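Local coordinates for putative rRNA methyltransferase (Sorangium cellulosum, PDB 4RWZ), which methylates 16S ribosomal RNA, with activity that depends on the 30S subunit, and so confers resistance to aminoglycoside antibiotics, at residues R37-S42 with A80-A85; A98-L103 with E134-L139; P120-L125 with R172-E177; R127-G132 with A211-G216; F176-S181 with R207-E212. One frame throughout, in Å; residues are numbered along the deposited sequence.

Interaction 1 of 5, residues R37-S42 with A80-A85; sequences RFVYRS and ALFVVA
Val39 and Phe82 carry this contact, the valine from helix 37-45 and the phenylalanine ring from strand 80-84, the two side chains approaching from opposite directions. Val39 CG1 does most of the touching: it lies 3.7 Å from Phe82 CZ and almost as near CE1, and Val39 CB follows at 3.8 Å from Phe82 CE1. The methyl approaches the ring at a slant, neither squarely over its face nor in its plane. With CG1 turned opposite the backbone N (chi1 166°), that branch is swung off the helix toward the strand. Phe82 leaves the strand obliquely, yet its chi1 of -63° carries the far end of the ring back to the helix, where Tyr40 N sits near the ring plane, 4.3 Å from Phe82 CZ. Ala80 closes the start of the contact, its CB 4.3 Å from Val39 CG1. The backbones come nearest at this end, with Tyr40 CA 6.4 Å from Ala80 CA. No hydrogen bond spans the two segments; contact is by van der Waals packing of apolar groups, with helix and strand running nearly antiparallel at an angle of 161°. Val39 also reaches Cys51 of the adjoining strand 49-55, while Val64 and Ser65 of helix 62-68 touch Phe82. Tyr40 is tied by its hydroxyl to Gly75 O, and its side chain also touches Val64. The pair thus joins helix 37-45, which follows strand 26-31 of the Rossmann-like sheet, to the strand at one border of that sheet, with helix 62-68 packed alongside.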
# COMPACT_ATOMS: atom_id res chain seq x y z
N ARG A 37 -3.37 6.97 -9.79
CA ARG A 37 -3.35 8.41 -9.81
C ARG A 37 -2.94 8.99 -8.47
O ARG A 37 -2.28 10.05 -8.43
CB ARG A 37 -4.70 8.98 -10.26
CG ARG A 37 -4.89 8.81 -11.76
CD ARG A 37 -6.19 9.44 -12.22
NE ARG A 37 -6.28 9.17 -13.69
CZ ARG A 37 -7.20 9.74 -14.48
NH1 ARG A 37 -8.07 10.60 -13.96
NH2 ARG A 37 -7.22 9.46 -15.77
N PHE A 38 -3.23 8.26 -7.37
CA PHE A 38 -2.77 8.78 -6.07
C PHE A 38 -1.24 8.87 -6.03
O PHE A 38 -0.63 9.79 -5.46
CB PHE A 38 -3.26 7.84 -4.96
CG PHE A 38 -2.66 8.16 -3.59
CD1 PHE A 38 -3.08 9.28 -2.88
CD2 PHE A 38 -1.66 7.38 -3.07
CE1 PHE A 38 -2.51 9.56 -1.61
CE2 PHE A 38 -1.09 7.63 -1.81
CZ PHE A 38 -1.53 8.72 -1.10
N VAL A 39 -0.60 7.88 -6.66
CA VAL A 39 0.88 7.83 -6.69
C VAL A 39 1.44 8.87 -7.61
O VAL A 39 2.43 9.55 -7.29
CB VAL A 39 1.37 6.40 -7.04
CG1 VAL A 39 2.84 6.36 -7.43
CG2 VAL A 39 1.10 5.46 -5.82
N TYR A 40 0.82 9.05 -8.77
CA TYR A 40 1.25 10.14 -9.63
C TYR A 40 1.20 11.53 -8.96
O TYR A 40 2.15 12.32 -9.02
CB TYR A 40 0.40 10.15 -10.92
CG TYR A 40 0.92 11.15 -11.95
CD1 TYR A 40 1.96 10.82 -12.83
CD2 TYR A 40 0.39 12.42 -12.02
CE1 TYR A 40 2.44 11.73 -13.77
CE2 TYR A 40 0.87 13.35 -12.97
CZ TYR A 40 1.89 12.99 -13.84
OH TYR A 40 2.36 13.94 -14.73
N ARG A 41 0.07 11.83 -8.34
CA ARG A 41 -0.06 13.11 -7.64
C ARG A 41 0.93 13.22 -6.50
O ARG A 41 1.50 14.30 -6.27
CB ARG A 41 -1.48 13.25 -7.09
CG ARG A 41 -2.51 13.46 -8.19
CD ARG A 41 -3.90 13.91 -7.60
NE ARG A 41 -4.49 12.82 -6.78
CZ ARG A 41 -5.32 11.89 -7.30
NH1 ARG A 41 -5.71 11.96 -8.55
NH2 ARG A 41 -5.81 10.98 -6.54
N SER A 42 1.10 12.14 -5.75
CA SER A 42 2.03 12.20 -4.60
C SER A 42 3.45 12.46 -5.06
O SER A 42 4.22 13.23 -4.43
CB SER A 42 1.98 10.92 -3.75
OG SER A 42 0.68 10.70 -3.16
N ALA A 80 8.17 8.23 -9.53
CA ALA A 80 7.03 7.33 -9.44
C ALA A 80 7.37 6.01 -10.10
O ALA A 80 8.06 5.96 -11.13
CB ALA A 80 5.80 7.93 -10.12
N LEU A 81 6.85 4.93 -9.52
CA LEU A 81 7.05 3.60 -10.07
C LEU A 81 5.77 2.79 -9.88
O LEU A 81 5.12 2.92 -8.83
CB LEU A 81 8.18 2.87 -9.31
CG LEU A 81 8.61 1.51 -9.91
CD1 LEU A 81 9.27 1.76 -11.28
CD2 LEU A 81 9.58 0.86 -8.90
N PHE A 82 5.44 1.94 -10.86
CA PHE A 82 4.24 1.07 -10.78
C PHE A 82 4.60 -0.40 -10.90
O PHE A 82 5.28 -0.77 -11.84
CB PHE A 82 3.24 1.50 -11.86
CG PHE A 82 2.79 2.92 -11.58
CD1 PHE A 82 1.79 3.16 -10.64
CD2 PHE A 82 3.46 3.97 -12.15
CE1 PHE A 82 1.45 4.47 -10.30
CE2 PHE A 82 3.14 5.30 -11.81
CZ PHE A 82 2.10 5.53 -10.91
N VAL A 83 4.16 -1.19 -9.93
CA VAL A 83 4.61 -2.57 -9.72
C VAL A 83 3.41 -3.51 -9.73
O VAL A 83 2.38 -3.22 -9.14
CB VAL A 83 5.34 -2.66 -8.35
CG1 VAL A 83 5.61 -4.13 -7.92
CG2 VAL A 83 6.65 -1.84 -8.46
N VAL A 84 3.54 -4.63 -10.42
CA VAL A 84 2.44 -5.56 -10.49
C VAL A 84 2.61 -6.67 -9.44
O VAL A 84 3.54 -7.51 -9.55
CB VAL A 84 2.35 -6.23 -11.91
CG1 VAL A 84 1.16 -7.11 -11.97
CG2 VAL A 84 2.27 -5.13 -12.99
N ALA A 85 1.73 -6.70 -8.45
CA ALA A 85 1.80 -7.73 -7.39
C ALA A 85 0.49 -7.75 -6.60
O ALA A 85 -0.24 -6.76 -6.52
CB ALA A 85 2.97 -7.47 -6.44

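Interaction 2 of 5, residues A98-L103 with E134-L139; sequences AHTLTL and ELIALL
Leu101 and Leu103 trade backbone hydrogen bonds with Glu134, Ile136 and Leu138 in the regular alternation of a parallel pair. Leu101 N donates to Glu134 O and its carbonyl takes Ile136 N; Leu103 N donates to Ile136 O and its carbonyl takes Leu138 N; all four measure 2.9 Å and are nearly straight. A fifth, from Glu134 N to His99 O, is more bent (148°), the donor standing above the carbonyl plane. The same carbonyls receive CA-H contacts, such as Thr102 CA to Ile136 O at 3.3 Å. A water joins the side chains at the start of the pair: it lies 2.7 Å from Thr100 OG1 and donates to Glu134 OE1 at 2.8 Å. On the same face, the Thr100 chi1 of -50° leaves CG2 opposite the backbone N, from where it meets Ile136 CD1 at 3.8 Å. The other face is leucine-rich. Leu101 and Leu135 run alongside each other in the same direction, with CD2 of the first 3.9 Å from CD1 of the second; the still closer approach of Leu103 to Leu135 is doubtful. Thr102 OG1 bonds to Asp30 OD1 of strand 26-31. The chemistry is therefore split: backbone polarity is satisfied within the sheet, the Leu101-Leu135 face is apolar and meets helix 108-115 through Leu103, and the Thr100-Glu134 face is mixed, holding a water beside the Ile136 packing.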
# COMPACT_ATOMS: atom_id res chain seq x y z
N ALA A 98 9.36 1.06 3.03
CA ALA A 98 8.42 2.21 3.07
C ALA A 98 8.52 3.01 4.35
O ALA A 98 8.49 2.44 5.43
CB ALA A 98 6.93 1.75 2.87
N HIS A 99 8.65 4.33 4.22
CA HIS A 99 8.40 5.23 5.37
C HIS A 99 6.90 5.36 5.58
O HIS A 99 6.46 5.53 6.71
CB HIS A 99 8.95 6.64 5.10
CG HIS A 99 10.43 6.69 5.04
ND1 HIS A 99 11.15 6.36 3.92
CD2 HIS A 99 11.34 7.04 5.99
CE1 HIS A 99 12.44 6.50 4.17
NE2 HIS A 99 12.58 6.91 5.42
N THR A 100 6.14 5.25 4.48
CA THR A 100 4.67 5.32 4.53
C THR A 100 4.07 4.28 3.61
O THR A 100 4.46 4.21 2.42
CB THR A 100 4.18 6.72 4.04
OG1 THR A 100 4.90 7.74 4.76
CG2 THR A 100 2.66 6.86 4.27
N LEU A 101 3.12 3.48 4.12
CA LEU A 101 2.43 2.48 3.28
C LEU A 101 0.96 2.85 3.33
O LEU A 101 0.38 2.86 4.41
CB LEU A 101 2.60 1.10 3.89
CG LEU A 101 1.82 -0.07 3.27
CD1 LEU A 101 2.34 -0.27 1.94
CD2 LEU A 101 2.10 -1.31 4.20
N THR A 102 0.36 3.14 2.19
CA THR A 102 -1.04 3.56 2.16
C THR A 102 -1.97 2.48 1.58
O THR A 102 -1.59 1.73 0.65
CB THR A 102 -1.23 4.89 1.37
OG1 THR A 102 -0.70 4.72 0.04
CG2 THR A 102 -0.50 6.06 2.11
N LEU A 103 -3.16 2.35 2.18
CA LEU A 103 -4.23 1.50 1.59
C LEU A 103 -5.44 2.40 1.51
O LEU A 103 -6.08 2.68 2.53
CB LEU A 103 -4.55 0.31 2.48
CG LEU A 103 -3.40 -0.71 2.44
CD1 LEU A 103 -2.62 -0.46 3.62
CD2 LEU A 103 -3.79 -2.16 2.37
N GLU A 134 4.99 4.12 8.82
CA GLU A 134 3.57 4.25 9.16
C GLU A 134 2.69 3.56 8.13
O GLU A 134 2.90 3.76 6.95
CB GLU A 134 3.24 5.75 9.13
CG GLU A 134 1.98 6.13 9.81
CD GLU A 134 1.71 7.65 9.72
OE1 GLU A 134 2.41 8.39 8.97
OE2 GLU A 134 0.80 8.09 10.45
N LEU A 135 1.71 2.76 8.58
CA LEU A 135 0.64 2.27 7.74
C LEU A 135 -0.54 3.23 7.88
O LEU A 135 -0.89 3.60 8.97
CB LEU A 135 0.22 0.87 8.23
CG LEU A 135 -1.08 0.25 7.73
CD1 LEU A 135 -0.88 -0.01 6.31
CD2 LEU A 135 -1.30 -1.11 8.41
N ILE A 136 -1.11 3.68 6.75
CA ILE A 136 -2.28 4.57 6.78
C ILE A 136 -3.39 3.93 5.92
O ILE A 136 -3.18 3.68 4.73
CB ILE A 136 -1.94 5.90 6.13
CG1 ILE A 136 -0.74 6.53 6.88
CG2 ILE A 136 -3.16 6.86 6.21
CD1 ILE A 136 -0.32 7.96 6.33
N ALA A 137 -4.54 3.65 6.51
CA ALA A 137 -5.62 3.01 5.76
C ALA A 137 -6.86 3.90 5.81
O ALA A 137 -7.26 4.39 6.89
CB ALA A 137 -5.91 1.61 6.33
N LEU A 138 -7.48 4.09 4.64
CA LEU A 138 -8.77 4.80 4.55
C LEU A 138 -9.81 3.74 4.23
O LEU A 138 -9.79 3.16 3.13
CB LEU A 138 -8.78 5.82 3.43
CG LEU A 138 -8.24 7.20 3.82
CD1 LEU A 138 -9.11 7.87 4.89
CD2 LEU A 138 -6.83 7.07 4.32
N LEU A 139 -10.73 3.52 5.16
CA LEU A 139 -11.58 2.32 5.12
C LEU A 139 -13.03 2.74 4.89
O LEU A 139 -13.55 3.58 5.62
CB LEU A 139 -11.48 1.54 6.44
CG LEU A 139 -10.07 1.07 6.88
CD1 LEU A 139 -10.16 0.27 8.18
CD2 LEU A 139 -9.40 0.30 5.77
O HOH W 1 4.54 8.72 7.26

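Interaction 3 of 5, residues P120-L125 with R172-E177; sequences PVLEAL and RAAGFE
The Phe176 ring meets helix 119-127 by its edge. Leu122 O lies near the ring plane, 3.7 Å from Phe176 CE2, and Leu125 C approaches the same rim at 4.2 Å from Phe176 CZ, so the helix backbone itself forms the surface on which the ring end rests. A chi1 of -80° places the ring opposite its own carbonyl carbon and extends it toward the helix. Tyr171 of helix 160-172 also touches both Phe176 and Leu122. Two residues earlier in the chain, Ala174 packs closely: its CB stands 3.5 Å from Leu122 CB, a tight pair, and 4.1 Å from Glu123 CG. The exposed margin is bridged by water, which donates to Glu123 OE2 at 2.6 Å and to Ala173 O at 2.7 Å. Gly175, with positive phi, closes helix 160-172 with a Schellman motif; the last residues, Arg172 to Gly175, make a type I turn, and the Gly175 carbonyl is held by Arg126 NE. Such a glycine-terminated helix leading directly into a strand is a helix-to-strand connection of the Rossmann-like methyltransferase fold, here delivering strand 176-183 to the border of the sheet, and helix 119-127 packs against this connection where the strand begins.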
# COMPACT_ATOMS: atom_id res chain seq x y z
N PRO A 120 -1.91 -13.23 8.44
CA PRO A 120 -1.02 -13.29 7.28
C PRO A 120 -1.04 -12.01 6.46
O PRO A 120 0.00 -11.72 5.91
CB PRO A 120 -1.63 -14.44 6.42
CG PRO A 120 -2.31 -15.28 7.38
CD PRO A 120 -2.85 -14.36 8.48
N VAL A 121 -2.15 -11.28 6.40
CA VAL A 121 -2.17 -10.04 5.62
C VAL A 121 -1.43 -8.95 6.38
O VAL A 121 -0.66 -8.19 5.80
CB VAL A 121 -3.60 -9.61 5.33
CG1 VAL A 121 -3.64 -8.30 4.49
CG2 VAL A 121 -4.31 -10.70 4.48
N LEU A 122 -1.65 -8.88 7.70
CA LEU A 122 -0.92 -7.83 8.45
C LEU A 122 0.56 -8.06 8.39
O LEU A 122 1.35 -7.13 8.27
CB LEU A 122 -1.35 -7.82 9.91
CG LEU A 122 -2.82 -7.53 10.14
CD1 LEU A 122 -3.07 -7.42 11.69
CD2 LEU A 122 -3.25 -6.20 9.48
N GLU A 123 0.99 -9.31 8.48
CA GLU A 123 2.40 -9.63 8.37
C GLU A 123 2.96 -9.28 6.98
O GLU A 123 4.10 -8.82 6.84
CB GLU A 123 2.65 -11.12 8.70
CG GLU A 123 2.34 -11.43 10.18
CD GLU A 123 2.42 -12.88 10.52
OE1 GLU A 123 3.19 -13.59 9.79
OE2 GLU A 123 1.79 -13.29 11.53
N ALA A 124 2.16 -9.54 5.93
CA ALA A 124 2.66 -9.23 4.59
C ALA A 124 2.89 -7.71 4.44
O ALA A 124 3.87 -7.26 3.80
CB ALA A 124 1.68 -9.73 3.51
N LEU A 125 1.97 -6.93 5.01
CA LEU A 125 2.09 -5.44 4.93
C LEU A 125 3.24 -4.93 5.80
O LEU A 125 4.02 -4.05 5.38
CB LEU A 125 0.76 -4.81 5.35
CG LEU A 125 -0.42 -5.16 4.39
CD1 LEU A 125 -1.68 -4.61 5.06
CD2 LEU A 125 -0.22 -4.47 3.05
N ARG A 172 -0.26 -5.58 17.12
CA ARG A 172 1.00 -5.73 17.82
C ARG A 172 1.62 -7.10 17.48
O ARG A 172 2.85 -7.23 17.37
CB ARG A 172 0.83 -5.63 19.36
CG ARG A 172 0.87 -4.25 19.81
CD ARG A 172 0.99 -4.20 21.37
NE ARG A 172 0.97 -2.82 21.82
CZ ARG A 172 0.27 -2.39 22.86
NH1 ARG A 172 -0.47 -3.25 23.56
NH2 ARG A 172 0.31 -1.11 23.21
N ALA A 173 0.76 -8.12 17.38
CA ALA A 173 1.24 -9.48 17.09
C ALA A 173 1.83 -9.54 15.68
O ALA A 173 2.43 -10.56 15.33
CB ALA A 173 0.12 -10.52 17.25
N ALA A 174 1.55 -8.54 14.83
CA ALA A 174 2.16 -8.46 13.48
C ALA A 174 3.28 -7.44 13.36
O ALA A 174 3.74 -7.16 12.25
CB ALA A 174 1.06 -8.18 12.36
N GLY A 175 3.65 -6.76 14.45
CA GLY A 175 4.70 -5.76 14.38
C GLY A 175 4.26 -4.31 14.17
O GLY A 175 5.07 -3.44 13.79
N PHE A 176 2.99 -4.01 14.48
CA PHE A 176 2.43 -2.66 14.33
C PHE A 176 1.82 -2.18 15.63
O PHE A 176 1.17 -2.96 16.32
CB PHE A 176 1.26 -2.66 13.31
CG PHE A 176 1.70 -2.64 11.85
CD1 PHE A 176 2.34 -1.54 11.32
CD2 PHE A 176 1.39 -3.73 11.00
CE1 PHE A 176 2.71 -1.51 9.97
CE2 PHE A 176 1.72 -3.69 9.63
CZ PHE A 176 2.39 -2.58 9.14
N GLU A 177 1.97 -0.89 15.91
CA GLU A 177 1.28 -0.27 17.03
C GLU A 177 0.24 0.71 16.50
O GLU A 177 0.59 1.70 15.88
CB GLU A 177 2.30 0.46 17.92
CG GLU A 177 1.69 1.07 19.15
CD GLU A 177 1.21 0.04 20.18
OE1 GLU A 177 1.85 -1.04 20.32
OE2 GLU A 177 0.24 0.34 20.91
O HOH W 2 0.83 -11.86 13.53

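Interaction 4 of 5, residues R127-G132 with A211-G216; sequences RLVRPG and AEAIGG
A trans chi1 (-174°) directs Val129 CG1 at Ala213, where the methyl and the alanine CB meet at 3.5 Å. Glu212 is extended too: chi1 of 179° sends its chain straight out from strand 207-213, so that OE2 arrives 4.0 Å from Gly132 CA. Ala213 CB rests against both Val129 CG1 and Arg130 O, which lie on the same side of it, the carbonyl oxygen at 3.5 Å and so about as near as the valine methyl. Only one direct hydrogen bond joins the segments, Gly132 N to Ala213 O at 2.8 Å and 155°, with the donor tilted somewhat from the carbonyl plane. A water donates to Gly132 O at 2.9 Å and makes a weak, long bond to Glu212 OE2, widening the link on the exposed side. The other carboxylate oxygen, OE1, is engaged by Arg179 of strand 176-183, while Arg130 NH2 bonds to Leu97 O. Gly132 has a positive phi, as is common for glycine in such a turn. Pro131 and Gly132 form the Pro-Gly turn that, in class I methyltransferases, commonly precedes the fifth strand of the sheet, here 133-139; this contact fastens it to the end of the antiparallel seventh strand, 207-213.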
# COMPACT_ATOMS: atom_id res chain seq x y z
N ARG A 127 5.92 -6.38 6.42
CA ARG A 127 7.18 -6.68 5.74
C ARG A 127 7.65 -5.53 4.85
O ARG A 127 8.88 -5.34 4.67
CB ARG A 127 7.01 -7.98 4.92
CG ARG A 127 8.17 -8.44 4.08
CD ARG A 127 7.65 -9.75 3.41
NE ARG A 127 8.52 -10.42 2.46
CZ ARG A 127 8.31 -10.45 1.15
NH1 ARG A 127 7.26 -9.82 0.63
NH2 ARG A 127 9.14 -11.10 0.36
N LEU A 128 6.71 -4.72 4.35
CA LEU A 128 7.09 -3.65 3.43
C LEU A 128 7.55 -2.35 4.11
O LEU A 128 8.05 -1.45 3.43
CB LEU A 128 5.92 -3.23 2.50
CG LEU A 128 5.45 -4.27 1.50
CD1 LEU A 128 4.46 -3.67 0.48
CD2 LEU A 128 6.62 -4.83 0.81
N VAL A 129 7.32 -2.26 5.40
CA VAL A 129 7.49 -1.00 6.11
C VAL A 129 8.79 -0.98 6.90
O VAL A 129 9.13 -1.95 7.54
CB VAL A 129 6.32 -0.79 7.08
CG1 VAL A 129 6.40 0.61 7.73
CG2 VAL A 129 5.01 -0.90 6.29
N ARG A 130 9.50 0.13 6.86
CA ARG A 130 10.74 0.21 7.64
C ARG A 130 10.37 0.48 9.09
O ARG A 130 9.28 1.03 9.36
CB ARG A 130 11.70 1.27 7.06
CG ARG A 130 11.36 2.69 7.33
CD ARG A 130 12.43 3.60 6.71
NE ARG A 130 12.49 3.41 5.27
CZ ARG A 130 13.61 3.52 4.55
NH1 ARG A 130 14.76 3.81 5.18
NH2 ARG A 130 13.58 3.34 3.22
N PRO A 131 11.23 0.05 10.04
CA PRO A 131 10.99 0.35 11.47
C PRO A 131 10.70 1.82 11.67
O PRO A 131 11.36 2.67 11.04
CB PRO A 131 12.32 -0.02 12.15
CG PRO A 131 12.92 -1.06 11.26
CD PRO A 131 12.49 -0.68 9.84
N GLY A 132 9.65 2.13 12.41
CA GLY A 132 9.26 3.52 12.61
C GLY A 132 8.40 4.10 11.49
O GLY A 132 7.90 5.21 11.61
N ALA A 211 -1.05 2.99 11.86
CA ALA A 211 -0.25 2.28 12.83
C ALA A 211 1.22 2.45 12.53
O ALA A 211 1.61 2.70 11.38
CB ALA A 211 -0.63 0.77 12.84
N GLU A 212 2.04 2.32 13.55
CA GLU A 212 3.48 2.51 13.39
C GLU A 212 4.19 1.16 13.36
O GLU A 212 3.91 0.31 14.20
CB GLU A 212 4.03 3.34 14.56
CG GLU A 212 5.56 3.57 14.50
CD GLU A 212 6.08 4.39 15.69
OE1 GLU A 212 5.26 4.97 16.41
OE2 GLU A 212 7.30 4.41 15.93
N ALA A 213 5.13 0.98 12.44
CA ALA A 213 5.88 -0.27 12.42
C ALA A 213 6.82 -0.25 13.61
O ALA A 213 7.64 0.67 13.76
CB ALA A 213 6.67 -0.40 11.12
N ILE A 214 6.69 -1.26 14.47
CA ILE A 214 7.56 -1.33 15.64
C ILE A 214 8.53 -2.49 15.68
O ILE A 214 8.54 -3.41 14.85
CB ILE A 214 6.71 -1.33 16.96
CG1 ILE A 214 5.71 -2.48 16.91
CG2 ILE A 214 6.03 0.05 17.17
CD1 ILE A 214 4.85 -2.65 18.18
N GLY A 215 9.36 -2.44 16.72
CA GLY A 215 10.27 -3.51 17.09
C GLY A 215 11.75 -3.21 16.93
O GLY A 215 12.15 -2.68 15.90
N GLY A 216 12.54 -3.60 17.93
CA GLY A 216 13.99 -3.63 17.85
C GLY A 216 14.59 -2.50 18.66
O GLY A 216 13.80 -1.79 19.28
O HOH W 3 8.60 6.86 13.85

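Interaction 5 of 5, residues F176-S181 with R207-E212; sequences FEIRTS and RLLTAE
Main-chain bonds hold Glu177 and Arg179 against strand 207-212. Glu177 and Glu212 are an antiparallel hydrogen-bonded pair, at 2.9 Å for Glu177 N to Glu212 O and 2.8 Å for the return bond from Glu212 N to Glu177 O. Arg179 N then donates to Thr210 O at 2.8 Å. Two residues, Arg179 and Thr180, sit opposite the single Thr210, which makes a classic beta bulge: Thr180 O accepts from Thr210 N, and the extra amide, Thr180 N, turns to Thr210 OG1 at 3.1 Å. That hydroxyl is within range because its chi1 of 70° sets it between the backbone N and the carbonyl carbon. Among the charged groups, Arg179 grips Glu212 side-on in a salt bridge: NH2 reaches OE1 at 3.0 Å and NE the same oxygen at 3.3 Å, the guanidinium and carboxylate planes standing 40° apart. Glu177 CG lies 3.7 Å above one guanidinium face. Apolar packing occupies the other side of the sheet, with Ile178 CG2 4.0 Å from Leu209 CD1 and the Ala211 methyl beside Phe176. This face is largely apolar, with Ser181 at its end, and packed against helix 160-172; on the other, the two nitrogens of Arg179 on one carboxylate oxygen would probably favour its negative charge.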
# COMPACT_ATOMS: atom_id res chain seq x y z
N PHE A 176 2.99 -4.01 14.48
CA PHE A 176 2.43 -2.66 14.33
C PHE A 176 1.82 -2.18 15.63
O PHE A 176 1.17 -2.96 16.32
CB PHE A 176 1.26 -2.66 13.31
CG PHE A 176 1.70 -2.64 11.85
CD1 PHE A 176 2.34 -1.54 11.32
CD2 PHE A 176 1.39 -3.73 11.00
CE1 PHE A 176 2.71 -1.51 9.97
CE2 PHE A 176 1.72 -3.69 9.63
CZ PHE A 176 2.39 -2.58 9.14
N GLU A 177 1.97 -0.89 15.91
CA GLU A 177 1.28 -0.27 17.03
C GLU A 177 0.24 0.71 16.50
O GLU A 177 0.59 1.70 15.88
CB GLU A 177 2.30 0.46 17.92
CG GLU A 177 1.69 1.07 19.15
CD GLU A 177 1.21 0.04 20.18
OE1 GLU A 177 1.85 -1.04 20.32
OE2 GLU A 177 0.24 0.34 20.91
N ILE A 178 -1.04 0.42 16.71
CA ILE A 178 -2.09 1.33 16.22
C ILE A 178 -1.96 2.72 16.86
O ILE A 178 -1.78 2.83 18.07
CB ILE A 178 -3.51 0.77 16.49
CG1 ILE A 178 -3.72 -0.50 15.64
CG2 ILE A 178 -4.58 1.81 16.16
CD1 ILE A 178 -5.12 -1.11 15.71
N ARG A 179 -2.06 3.75 16.05
CA ARG A 179 -1.92 5.13 16.53
C ARG A 179 -3.22 5.86 16.50
O ARG A 179 -3.71 6.31 17.51
CB ARG A 179 -0.87 5.87 15.70
CG ARG A 179 0.52 5.29 15.94
CD ARG A 179 0.91 5.41 17.43
NE ARG A 179 2.26 4.90 17.70
CZ ARG A 179 2.75 4.69 18.91
NH1 ARG A 179 2.00 4.91 19.98
NH2 ARG A 179 3.98 4.22 19.06
N THR A 180 -3.79 5.99 15.32
CA THR A 180 -5.00 6.77 15.15
C THR A 180 -6.12 5.87 14.67
O THR A 180 -5.90 5.02 13.80
CB THR A 180 -4.73 7.85 14.08
OG1 THR A 180 -3.78 8.79 14.61
CG2 THR A 180 -6.00 8.56 13.63
N SER A 181 -7.31 6.06 15.22
CA SER A 181 -8.51 5.42 14.67
C SER A 181 -9.64 6.48 14.75
O SER A 181 -10.11 6.78 15.83
CB SER A 181 -8.85 4.16 15.46
OG SER A 181 -10.00 3.49 14.98
N ARG A 207 -13.32 5.59 7.61
CA ARG A 207 -12.54 5.53 8.83
C ARG A 207 -11.06 5.64 8.47
O ARG A 207 -10.60 5.11 7.45
CB ARG A 207 -12.82 4.22 9.59
CG ARG A 207 -11.70 3.74 10.57
CD ARG A 207 -12.02 3.81 12.10
NE ARG A 207 -13.45 3.70 12.44
CZ ARG A 207 -14.00 4.18 13.56
NH1 ARG A 207 -13.24 4.78 14.46
NH2 ARG A 207 -15.31 4.04 13.79
N LEU A 208 -10.31 6.36 9.30
CA LEU A 208 -8.86 6.44 9.15
C LEU A 208 -8.21 5.60 10.22
O LEU A 208 -8.54 5.74 11.40
CB LEU A 208 -8.42 7.89 9.31
CG LEU A 208 -6.93 8.14 9.50
CD1 LEU A 208 -6.12 7.81 8.25
CD2 LEU A 208 -6.72 9.63 9.96
N LEU A 209 -7.36 4.66 9.83
CA LEU A 209 -6.71 3.83 10.82
C LEU A 209 -5.23 3.92 10.51
O LEU A 209 -4.85 3.73 9.36
CB LEU A 209 -7.18 2.37 10.67
CG LEU A 209 -6.58 1.31 11.60
CD1 LEU A 209 -6.99 1.63 13.02
CD2 LEU A 209 -7.13 -0.06 11.14
N THR A 210 -4.39 4.23 11.48
CA THR A 210 -2.96 4.32 11.18
C THR A 210 -2.21 3.50 12.22
O THR A 210 -2.71 3.27 13.32
CB THR A 210 -2.38 5.79 11.19
OG1 THR A 210 -2.35 6.27 12.54
CG2 THR A 210 -3.20 6.74 10.29
N ALA A 211 -1.05 2.99 11.86
CA ALA A 211 -0.25 2.28 12.83
C ALA A 211 1.22 2.45 12.53
O ALA A 211 1.61 2.70 11.38
CB ALA A 211 -0.63 0.77 12.84
N GLU A 212 2.04 2.32 13.55
CA GLU A 212 3.48 2.51 13.39
C GLU A 212 4.19 1.16 13.36
O GLU A 212 3.91 0.31 14.20
CB GLU A 212 4.03 3.34 14.56
CG GLU A 212 5.56 3.57 14.50
CD GLU A 212 6.08 4.39 15.69
OE1 GLU A 212 5.26 4.97 16.41
OE2 GLU A 212 7.30 4.41 15.93

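In the fold
All five interactions involve the one seven-stranded mixed sheet, whose order 3-2-1-4-5-7-6 is that of class I methyltransferases. Interaction 1 comes first in the chain, near the 80-84 border, and its centre is 21 to 23 Å from those of interactions 3, 4 and 5, on the other side of the chain's centre. Interaction 2, in the middle strands, touches interactions 3, 4 and 5 at several points, and interaction 1 at Phe38 and Thr102. Interactions 3, 4 and 5 cluster at the opposite border, with centres 9 to 12 Å apart: 3 and 5 share strand 176-183, 4 and 5 share strand 207-213. Segments of 2, 3 and 4 alternate along the chain, so distant sequence is interlocked there.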